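Local coordinates for protein acyl-CoA dehydrogenase (Mycobacterium thermoresistibile, PDB 3NF4) that probably uses its bound FAD to oxidise acyl-CoA thioesters to enoyl-CoA products, as other acyl-CoA dehydrogenases do, at residues L62-P67 and G73-E78; E86-W91 and A255-G260; A150-P153 and Y158-N161. One frame throughout, in Å; residues are numbered along the deposited sequence.

Contacts 1 and 2 both involve helix 77-88. Contact 1 closes the loop that leads into this helix. Contact 2 packs the far end of the same helix on helix 247-274. Their centres lie about 17 Å apart and their nearest atoms about 7 Å apart, so they do not touch. Contact 3 lies in a beta hairpin of the middle domain. Its centre is about 35 Å from that of contact 1 and about 39 Å from that of contact 2. Along the chain it is nested in the long loop that contact 2 closes by joining the N-terminal and C-terminal domains. The FAD lies about 11 Å from the side chain of V257 in contact 2.

Contact 1 (L62-P67 and G73-E78)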
loop_
_atom_site.group_PDB
_atom_site.type_symbol
_atom_site.label_atom_id
_atom_site.label_comp_id
_atom_site.label_asym_id
_atom_site.label_seq_id
_atom_site.Cartn_x
_atom_site.Cartn_y
_atom_site.Cartn_z
ATOM N N LEU A 62 35.255 -14.174 5.739
ATOM C CA LEU A 62 34.441 -15.338 5.398
ATOM C C LEU A 62 34.168 -16.284 6.570
ATOM O O LEU A 62 33.664 -17.387 6.372
ATOM C CB LEU A 62 35.089 -16.132 4.272
ATOM C CG LEU A 62 35.170 -15.566 2.860
ATOM C CD1 LEU A 62 35.926 -16.555 1.954
ATOM C CD2 LEU A 62 33.794 -15.297 2.291
ATOM N N SER A 63 34.499 -15.882 7.789
ATOM C CA SER A 63 34.284 -16.768 8.937
ATOM C C SER A 63 34.045 -16.018 10.243
ATOM O O SER A 63 34.258 -16.561 11.331
ATOM C CB SER A 63 35.446 -17.764 9.087
ATOM O OG SER A 63 36.666 -17.184 8.667
ATOM N N LEU A 64 33.572 -14.784 10.123
ATOM C CA LEU A 64 33.380 -13.915 11.263
ATOM C C LEU A 64 32.594 -14.507 12.434
ATOM O O LEU A 64 33.063 -14.432 13.569
ATOM C CB LEU A 64 32.792 -12.577 10.822
ATOM C CG LEU A 64 33.776 -11.675 10.079
ATOM C CD1 LEU A 64 33.100 -10.400 9.651
ATOM C CD2 LEU A 64 35.058 -11.368 10.933
ATOM N N PRO A 65 31.405 -15.096 12.174
ATOM C CA PRO A 65 30.547 -15.429 13.330
ATOM C C PRO A 65 30.912 -16.692 14.106
ATOM O O PRO A 65 30.443 -16.864 15.231
ATOM C CB PRO A 65 29.147 -15.584 12.703
ATOM C CG PRO A 65 29.400 -15.986 11.296
ATOM C CD PRO A 65 30.730 -15.388 10.887
ATOM N N GLN A 66 31.721 -17.568 13.516
ATOM C CA GLN A 66 32.026 -18.880 14.131
ATOM C C GLN A 66 33.083 -18.836 15.263
ATOM O O GLN A 66 33.894 -17.906 15.332
ATOM C CB GLN A 66 32.404 -19.923 13.064
ATOM C CG GLN A 66 31.283 -20.279 12.096
ATOM C CD GLN A 66 31.220 -19.342 10.901
ATOM O OE1 GLN A 66 32.190 -18.633 10.603
ATOM N NE2 GLN A 66 30.070 -19.332 10.205
ATOM N N PRO A 67 33.063 -19.840 16.156
ATOM C CA PRO A 67 33.955 -19.828 17.316
ATOM C C PRO A 67 35.444 -19.896 16.960
ATOM O O PRO A 67 35.848 -20.581 16.009
ATOM C CB PRO A 67 33.524 -21.074 18.105
ATOM C CG PRO A 67 32.142 -21.392 17.608
ATOM C CD PRO A 67 32.184 -21.025 16.170
ATOM N N GLY A 73 36.153 -15.937 13.725
ATOM C CA GLY A 73 36.495 -14.676 14.385
ATOM C C GLY A 73 35.746 -14.409 15.685
ATOM O O GLY A 73 36.002 -13.402 16.360
ATOM N N GLY A 74 34.826 -15.308 16.038
ATOM C CA GLY A 74 34.029 -15.187 17.270
ATOM C C GLY A 74 32.984 -14.066 17.384
ATOM O O GLY A 74 32.411 -13.854 18.453
ATOM N N GLN A 75 32.719 -13.366 16.287
ATOM C CA GLN A 75 31.870 -12.181 16.311
ATOM C C GLN A 75 30.381 -12.435 16.597
ATOM O O GLN A 75 29.802 -13.425 16.125
ATOM C CB GLN A 75 32.033 -11.408 14.998
ATOM C CG GLN A 75 33.474 -10.941 14.720
ATOM C CD GLN A 75 33.938 -9.842 15.670
ATOM O OE1 GLN A 75 33.141 -9.036 16.159
ATOM N NE2 GLN A 75 35.249 -9.796 15.927
ATOM N N PRO A 76 29.749 -11.548 17.382
ATOM C CA PRO A 76 28.285 -11.636 17.484
ATOM C C PRO A 76 27.590 -11.181 16.183
ATOM O O PRO A 76 28.191 -10.489 15.349
ATOM C CB PRO A 76 27.951 -10.688 18.647
ATOM C CG PRO A 76 29.098 -9.729 18.688
ATOM C CD PRO A 76 30.305 -10.521 18.285
ATOM N N TYR A 77 26.339 -11.590 16.028
ATOM C CA TYR A 77 25.522 -11.253 14.863
ATOM C C TYR A 77 25.301 -9.750 14.653
ATOM O O TYR A 77 25.311 -9.276 13.522
ATOM C CB TYR A 77 24.214 -12.055 14.875
ATOM C CG TYR A 77 24.280 -13.272 13.961
ATOM C CD1 TYR A 77 25.315 -14.223 14.080
ATOM C CD2 TYR A 77 23.330 -13.458 12.952
ATOM C CE1 TYR A 77 25.379 -15.347 13.206
ATOM C CE2 TYR A 77 23.384 -14.573 12.078
ATOM C CZ TYR A 77 24.401 -15.506 12.211
ATOM O OH TYR A 77 24.428 -16.582 11.340
ATOM N N GLU A 78 25.172 -9.013 15.753
ATOM C CA GLU A 78 25.093 -7.547 15.751
ATOM C C GLU A 78 26.278 -6.894 15.015
ATOM O O GLU A 78 26.138 -5.785 14.490
ATOM C CB GLU A 78 24.952 -7.050 17.201
ATOM C CG GLU A 78 24.826 -5.548 17.442
ATOM C CD GLU A 78 24.691 -5.163 18.956
ATOM O OE1 GLU A 78 25.162 -5.896 19.867
ATOM O OE2 GLU A 78 24.101 -4.097 19.237
#
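The backbones of S63-Q66 and G73-Q75 meet here and close a loop of the N-terminal domain, between helix 52-57 and helix 77-88. Three main-chain hydrogen bonds run from the second segment to the first. G73 N donates to S63 O at 3.1 Å, from above the plane of that carbonyl. G74 N donates to Q66 O at 2.8 Å. Q75 N donates to L64 O at 2.9 Å. G74 turns the chain with a positive phi of 69°, which glycine adopts easily.

The side chains of L64 and Q75 lie side by side and point the same way. L64 CD2 touches Q75 CG at 4.1 Å. With CG anti to the carbonyl carbon (chi1 -59°), Q75 CG also lies 3.7 Å from L64 O. A bend at chi2 then leads the Q75 amide away from 62-67. P65 CA makes a CH...O contact with Q75 O at 3.5 Å. P65 CB meets Y77 CE1 obliquely at 3.8 Å.

P76 is the N-cap residue of helix 77-88. D315 accepts from Y77 N and E78 N at this helix start, and R314 makes a cation-pi contact with the Y77 ring. S63 OG is bound to L125 O. All three hydrogen bonds across the contact join main-chain atoms, so they depend on backbone path rather than on side-chain chemistry. The side chains add carbon-to-carbon touches, L64 on Q75 and P65 on Y77.

Contact 2 (E86-W91 and A255-G260)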
loop_
_atom_site.group_PDB
_atom_site.type_symbol
_atom_site.label_atom_id
_atom_site.label_comp_id
_atom_site.label_asym_id
_atom_site.label_seq_id
_atom_site.Cartn_x
_atom_site.Cartn_y
_atom_site.Cartn_z
ATOM N N GLU A 86 27.576 -3.906 4.561
ATOM C CA GLU A 86 28.556 -3.028 3.906
ATOM C C GLU A 86 29.038 -3.657 2.601
ATOM O O GLU A 86 29.088 -2.984 1.573
ATOM C CB GLU A 86 29.749 -2.719 4.832
ATOM C CG GLU A 86 29.457 -1.792 6.045
ATOM C CD GLU A 86 29.154 -0.335 5.665
ATOM O OE1 GLU A 86 29.361 0.052 4.492
ATOM O OE2 GLU A 86 28.698 0.438 6.544
ATOM N N ILE A 87 29.368 -4.947 2.627
ATOM C CA ILE A 87 29.637 -5.689 1.387
ATOM C C ILE A 87 28.508 -5.576 0.327
ATOM O O ILE A 87 28.786 -5.180 -0.810
ATOM C CB ILE A 87 29.981 -7.172 1.660
ATOM C CG1 ILE A 87 31.241 -7.261 2.518
ATOM C CG2 ILE A 87 30.164 -7.963 0.343
ATOM C CD1 ILE A 87 31.413 -8.621 3.219
ATOM N N ALA A 88 27.264 -5.897 0.707
ATOM C CA ALA A 88 26.135 -5.927 -0.218
ATOM C C ALA A 88 25.849 -4.576 -0.890
ATOM O O ALA A 88 25.223 -4.538 -1.961
ATOM C CB ALA A 88 24.858 -6.416 0.507
ATOM N N ALA A 89 26.269 -3.485 -0.244
ATOM C CA ALA A 89 26.192 -2.160 -0.838
ATOM C C ALA A 89 27.156 -1.941 -2.013
ATOM O O ALA A 89 26.946 -1.007 -2.806
ATOM C CB ALA A 89 26.374 -1.068 0.239
ATOM N N ARG A 90 28.189 -2.787 -2.148
ATOM C CA ARG A 90 29.068 -2.750 -3.322
ATOM C C ARG A 90 28.699 -3.838 -4.352
ATOM O O ARG A 90 28.632 -3.560 -5.564
ATOM C CB ARG A 90 30.566 -2.900 -2.941
ATOM C CG ARG A 90 31.292 -1.650 -2.363
ATOM C CD ARG A 90 30.677 -1.216 -1.061
ATOM N NE ARG A 90 31.512 -0.236 -0.381
ATOM C CZ ARG A 90 31.291 0.216 0.846
ATOM N NH1 ARG A 90 32.125 1.111 1.358
ATOM N NH2 ARG A 90 30.249 -0.214 1.563
ATOM N N TRP A 91 28.466 -5.070 -3.887
ATOM C CA TRP A 91 28.225 -6.192 -4.821
ATOM C C TRP A 91 27.271 -7.217 -4.247
ATOM O O TRP A 91 27.723 -8.116 -3.515
ATOM C CB TRP A 91 29.550 -6.901 -5.166
ATOM C CG TRP A 91 29.545 -7.688 -6.472
ATOM C CD1 TRP A 91 28.453 -8.215 -7.135
ATOM C CD2 TRP A 91 30.699 -8.064 -7.251
ATOM N NE1 TRP A 91 28.861 -8.849 -8.287
ATOM C CE2 TRP A 91 30.229 -8.786 -8.376
ATOM C CE3 TRP A 91 32.079 -7.850 -7.110
ATOM C CZ2 TRP A 91 31.092 -9.291 -9.357
ATOM C CZ3 TRP A 91 32.940 -8.358 -8.077
ATOM C CH2 TRP A 91 32.447 -9.068 -9.190
ATOM N N ALA A 255 18.096 -10.666 5.097
ATOM C CA ALA A 255 17.611 -9.373 5.589
ATOM C C ALA A 255 18.730 -8.343 5.540
ATOM O O ALA A 255 18.503 -7.232 5.101
ATOM C CB ALA A 255 17.052 -9.487 6.993
ATOM N N ALA A 256 19.948 -8.732 5.941
ATOM C CA ALA A 256 21.100 -7.802 5.924
ATOM C C ALA A 256 21.522 -7.452 4.499
ATOM O O ALA A 256 21.844 -6.284 4.230
ATOM C CB ALA A 256 22.288 -8.366 6.695
ATOM N N VAL A 257 21.522 -8.454 3.601
ATOM C CA VAL A 257 21.847 -8.231 2.190
ATOM C C VAL A 257 20.853 -7.275 1.521
ATOM O O VAL A 257 21.262 -6.399 0.768
ATOM C CB VAL A 257 21.963 -9.582 1.384
ATOM C CG1 VAL A 257 22.110 -9.327 -0.108
ATOM C CG2 VAL A 257 23.209 -10.392 1.872
ATOM N N ALA A 258 19.551 -7.448 1.777
ATOM C CA ALA A 258 18.533 -6.613 1.121
ATOM C C ALA A 258 18.627 -5.173 1.612
ATOM O O ALA A 258 18.432 -4.234 0.829
ATOM C CB ALA A 258 17.102 -7.173 1.347
ATOM N N THR A 259 18.931 -4.998 2.901
ATOM C CA THR A 259 19.086 -3.641 3.489
ATOM C C THR A 259 20.246 -2.874 2.806
ATOM O O THR A 259 20.138 -1.671 2.542
ATOM C CB THR A 259 19.249 -3.723 5.047
ATOM O OG1 THR A 259 18.091 -4.363 5.610
ATOM C CG2 THR A 259 19.437 -2.326 5.721
ATOM N N GLY A 260 21.336 -3.573 2.492
ATOM C CA GLY A 260 22.532 -2.906 1.927
ATOM C C GLY A 260 22.334 -2.576 0.455
ATOM O O GLY A 260 22.845 -1.573 -0.020
#
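A88 and A89 of segment 86-91 lie against V257 and G260 of segment 255-260. The residues that meet are mostly small, which is consistent with the close approach of the two segments (A89 CA and G260 CA 4.6 Å apart). A88 CB points at the other helix and sits 3.6 Å from V257 O. It also touches V257 CG1 at 4.1 Å. The V257 side chain has CG1 anti to the backbone N (chi1 172°), which puts this methyl beside its own carbonyl carbon, next to A88. G260 presents no side chain to A88, and A89 lies at the G260 carbonyl. A89 CA makes a CH...O contact with G260 O at 3.5 Å, and A89 CB lies 3.6 Å from G260 O.

Each segment also has side-chain bonds of its own. R90 folds back at chi2 (63°) toward E86. R90 NH2 forms a salt bridge with E86 OE1 at 3.1 Å, in the guanidinium plane. The same NH2 bonds to E86 O at 3.0 Å, with that oxygen tilted from the plane. E86 OE2 pairs with R13, and R90 NE with D32. On the other helix, T259 OG1 bonds to A255 O at 2.9 Å. T259 N reaches the same oxygen from the opposite face.

Helix 92-104 packs beside the contact, with A95 touching both A88 and V257. Helix 18-35 covers I87 and R90, while helices 289-315 and 321-346 pack on A255 and T259.

Contact 3 (A150-P153 and Y158-N161); sequences AATP and YVIN
A150 and N161 form a hydrogen-bonded antiparallel pair. A150 N donates to N161 O at 3.0 Å, from above the plane of that carbonyl. N161 N returns a bond to A150 O at 2.8 Å, this time in the carbonyl plane. I160 CA also makes a CH...O contact with A150 O at 3.1 Å, and I160 CG2 lies near the same oxygen. N161 OD1 accepts from N224 N, outside the two segments.

A151 faces I160 in a non-hydrogen-bonded pair. Its CB is 4.3 Å from I160 CG1. The backbone of A151 bonds to R181, and the side chains of A151 and I160 touch A180 and L178 of strand 175-181. The two segments belong to a beta hairpin, strands 150-154 and 157-168, in the middle domain of the acyl-CoA dehydrogenase fold. Strand 150-154 is outermost in its antiparallel sheet within the chain. On its other edge strand 157-168 pairs antiparallel with strand 217-228, with backbone bonds between I160 and A225 and between Y158 and I227.

T152 pairs with V159 through two nearly straight bonds. T152 N donates to V159 O at 2.8 Å, and V159 N to T152 O at 2.7 Å. Their side chains lie side by side on the face shared with A150 and N161. V159 CG1 sits between its backbone N and carbonyl carbon (chi1 76°), and there it meets T152 CG2 at 3.5 Å.

P153 pairs with Y158 without hydrogen bonds, on the face of A151 and I160. The Y158 ring meets P153 obliquely, with CD1 3.8 Å from P153 CA. R232 and E236 bind Y158 OH, and F192 meets the ring edge-to-face.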
loop_
_atom_site.group_PDB
_atom_site.type_symbol
_atom_site.label_atom_id
_atom_site.label_comp_id
_atom_site.label_asym_id
_atom_site.label_seq_id
_atom_site.Cartn_x
_atom_site.Cartn_y
_atom_site.Cartn_z
ATOM N N ALA A 150 17.765 -39.773 -4.033
ATOM C CA ALA A 150 17.877 -41.008 -3.258
ATOM C C ALA A 150 19.295 -41.301 -2.760
ATOM O O ALA A 150 20.252 -41.269 -3.525
ATOM C CB ALA A 150 17.308 -42.193 -4.054
ATOM N N ALA A 151 19.414 -41.550 -1.462
ATOM C CA ALA A 151 20.644 -42.092 -0.876
ATOM C C ALA A 151 20.353 -43.447 -0.228
ATOM O O ALA A 151 19.732 -43.527 0.835
ATOM C CB ALA A 151 21.235 -41.134 0.133
ATOM N N THR A 152 20.790 -44.512 -0.888
ATOM C CA THR A 152 20.493 -45.869 -0.432
ATOM C C THR A 152 21.735 -46.584 0.141
ATOM O O THR A 152 22.812 -46.545 -0.463
ATOM C CB THR A 152 19.706 -46.696 -1.509
ATOM O OG1 THR A 152 19.903 -48.095 -1.287
ATOM C CG2 THR A 152 20.123 -46.335 -2.947
ATOM N N PRO A 153 21.587 -47.213 1.330
ATOM C CA PRO A 153 22.730 -47.727 2.102
ATOM C C PRO A 153 23.436 -48.898 1.431
ATOM O O PRO A 153 22.783 -49.789 0.881
ATOM C CB PRO A 153 22.093 -48.180 3.423
ATOM C CG PRO A 153 20.696 -48.552 3.047
ATOM C CD PRO A 153 20.303 -47.543 1.983
ATOM N N TYR A 158 26.924 -45.190 1.371
ATOM C CA TYR A 158 25.649 -44.970 0.698
ATOM C C TYR A 158 25.876 -44.819 -0.788
ATOM O O TYR A 158 26.966 -44.431 -1.221
ATOM C CB TYR A 158 24.958 -43.705 1.230
ATOM C CG TYR A 158 24.578 -43.744 2.689
ATOM C CD1 TYR A 158 23.307 -44.148 3.086
ATOM C CD2 TYR A 158 25.491 -43.376 3.676
ATOM C CE1 TYR A 158 22.955 -44.189 4.427
ATOM C CE2 TYR A 158 25.147 -43.418 5.016
ATOM C CZ TYR A 158 23.878 -43.825 5.382
ATOM O OH TYR A 158 23.531 -43.862 6.709
ATOM N N VAL A 159 24.844 -45.121 -1.572
ATOM C CA VAL A 159 24.849 -44.769 -2.991
ATOM C C VAL A 159 23.752 -43.747 -3.314
ATOM O O VAL A 159 22.576 -43.950 -2.984
ATOM C CB VAL A 159 24.849 -46.019 -3.938
ATOM C CG1 VAL A 159 23.477 -46.681 -4.029
ATOM C CG2 VAL A 159 25.366 -45.636 -5.320
ATOM N N ILE A 160 24.163 -42.638 -3.932
ATOM C CA ILE A 160 23.267 -41.510 -4.228
ATOM C C ILE A 160 22.847 -41.475 -5.713
ATOM O O ILE A 160 23.698 -41.342 -6.604
ATOM C CB ILE A 160 23.921 -40.148 -3.866
ATOM C CG1 ILE A 160 24.513 -40.156 -2.454
ATOM C CG2 ILE A 160 22.908 -38.995 -4.015
ATOM C CD1 ILE A 160 25.599 -39.119 -2.268
ATOM N N ASN A 161 21.542 -41.583 -5.971
ATOM C CA ASN A 161 21.008 -41.397 -7.320
ATOM C C ASN A 161 19.924 -40.307 -7.381
ATOM O O ASN A 161 18.850 -40.444 -6.775
ATOM C CB ASN A 161 20.490 -42.719 -7.904
ATOM C CG ASN A 161 21.584 -43.795 -8.006
ATOM O OD1 ASN A 161 22.435 -43.763 -8.907
ATOM N ND2 ASN A 161 21.564 -44.749 -7.071
#